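Local atomic coordinates of ribonuclease J (Methanolobus psychrophilus R15, PDB entry 5HAB), a protein that probably degrades RNA as a metal-dependent beta-CASP exoribonuclease of the metallo-beta-lactamase superfamily. Residues E77-E80 / D86-I89. The protein carries 1 engineered substitution. Sequence-based numbering, arbitrary orientation.
Sequences ELIE and DDTI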
# COMPACT_ATOMS: atom_id res chain seq x y z
N GLU B 77 19.90 25.22 -17.47
CA GLU B 77 19.01 24.21 -18.03
C GLU B 77 18.74 23.16 -16.96
O GLU B 77 17.62 22.68 -16.79
CB GLU B 77 19.63 23.59 -19.28
CG GLU B 77 18.88 22.40 -19.84
CD GLU B 77 19.51 21.88 -21.12
OE1 GLU B 77 18.96 20.93 -21.71
OE2 GLU B 77 20.56 22.42 -21.53
N LEU B 78 19.79 22.84 -16.20
CA LEU B 78 19.67 21.93 -15.08
C LEU B 78 18.75 22.51 -14.01
O LEU B 78 18.00 21.78 -13.38
CB LEU B 78 21.04 21.62 -14.50
CG LEU B 78 21.94 20.68 -15.30
CD1 LEU B 78 23.34 20.69 -14.72
CD2 LEU B 78 21.38 19.27 -15.30
N ILE B 79 18.80 23.82 -13.82
CA ILE B 79 17.93 24.47 -12.85
C ILE B 79 16.48 24.40 -13.32
O ILE B 79 15.58 24.12 -12.52
CB ILE B 79 18.35 25.92 -12.59
CG1 ILE B 79 19.68 25.96 -11.84
CG2 ILE B 79 17.29 26.64 -11.78
CD1 ILE B 79 20.18 27.36 -11.58
N GLU B 80 16.26 24.63 -14.61
CA GLU B 80 14.91 24.53 -15.19
C GLU B 80 14.36 23.10 -15.06
O GLU B 80 13.16 22.92 -14.87
CB GLU B 80 14.90 24.96 -16.65
CG GLU B 80 15.22 26.44 -16.87
CD GLU B 80 15.32 26.82 -18.34
OE1 GLU B 80 14.81 26.06 -19.19
OE2 GLU B 80 15.90 27.88 -18.65
N ASP B 86 18.11 25.98 -7.44
CA ASP B 86 17.96 27.28 -8.07
C ASP B 86 18.61 28.35 -7.20
O ASP B 86 17.94 28.97 -6.38
CB ASP B 86 16.48 27.60 -8.29
CG ASP B 86 16.26 28.86 -9.09
OD1 ASP B 86 17.25 29.55 -9.42
OD2 ASP B 86 15.09 29.15 -9.39
N ASP B 87 19.90 28.58 -7.41
CA ASP B 87 20.64 29.51 -6.57
C ASP B 87 20.62 30.95 -7.11
O ASP B 87 21.32 31.81 -6.58
CB ASP B 87 22.08 29.03 -6.40
CG ASP B 87 22.89 29.13 -7.66
OD1 ASP B 87 22.30 29.16 -8.77
OD2 ASP B 87 24.13 29.18 -7.56
N THR B 88 19.84 31.20 -8.15
CA THR B 88 19.70 32.56 -8.66
C THR B 88 19.11 33.48 -7.59
O THR B 88 19.41 34.68 -7.55
CB THR B 88 18.82 32.62 -9.93
OG1 THR B 88 17.49 32.21 -9.61
CG2 THR B 88 19.38 31.71 -11.02
N ILE B 89 18.32 32.90 -6.69
CA ILE B 89 17.75 33.63 -5.57
C ILE B 89 18.83 34.27 -4.70
O ILE B 89 18.54 35.16 -3.91
CB ILE B 89 16.87 32.74 -4.68
CG1 ILE B 89 17.74 31.71 -3.96
CG2 ILE B 89 15.78 32.07 -5.51
CD1 ILE B 89 17.37 31.51 -2.52
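Ile79 chi1 (-69°) points CG2 at Asp86 and the CG1 branch toward Asp87. CG2 lies anti to the backbone N and CG1 anti to the carbonyl carbon. Ile79 CG2 rests on the side chain of Asp86, 3.6 Å from Asp86 CG. The two side chains cross at about a right angle. The extended CG1 branch carries Ile79 CD1 on to the next residue, 4.0 Å from Asp87 OD1. Thr88 CG2 lies farther along, 4.5 Å from Ile79 CD1. No hydrogen bond joins the segments, and the touch is by van der Waals contact alone. Helix 75-81 thus packs on the loop that leads into strand 96-102, in the metallo-beta-lactamase part of the chain. Ile84, between the segments, also touches Ile79. Asp86 OD1 receives two bonds from Thr88. It takes the hydroxyl at 2.7 Å (Thr88 OG1 to Asp86 OD1), on the syn side and 27° out of the carboxylate plane. Thr88 N adds a weak bond to Asp86 OD1 at 3.3 Å, which closes an Asx turn. Asp87 OD2 is hydrogen-bonded to Tyr120 OH, and the Asp87 side chain packs on Leu116 of helix 113-116.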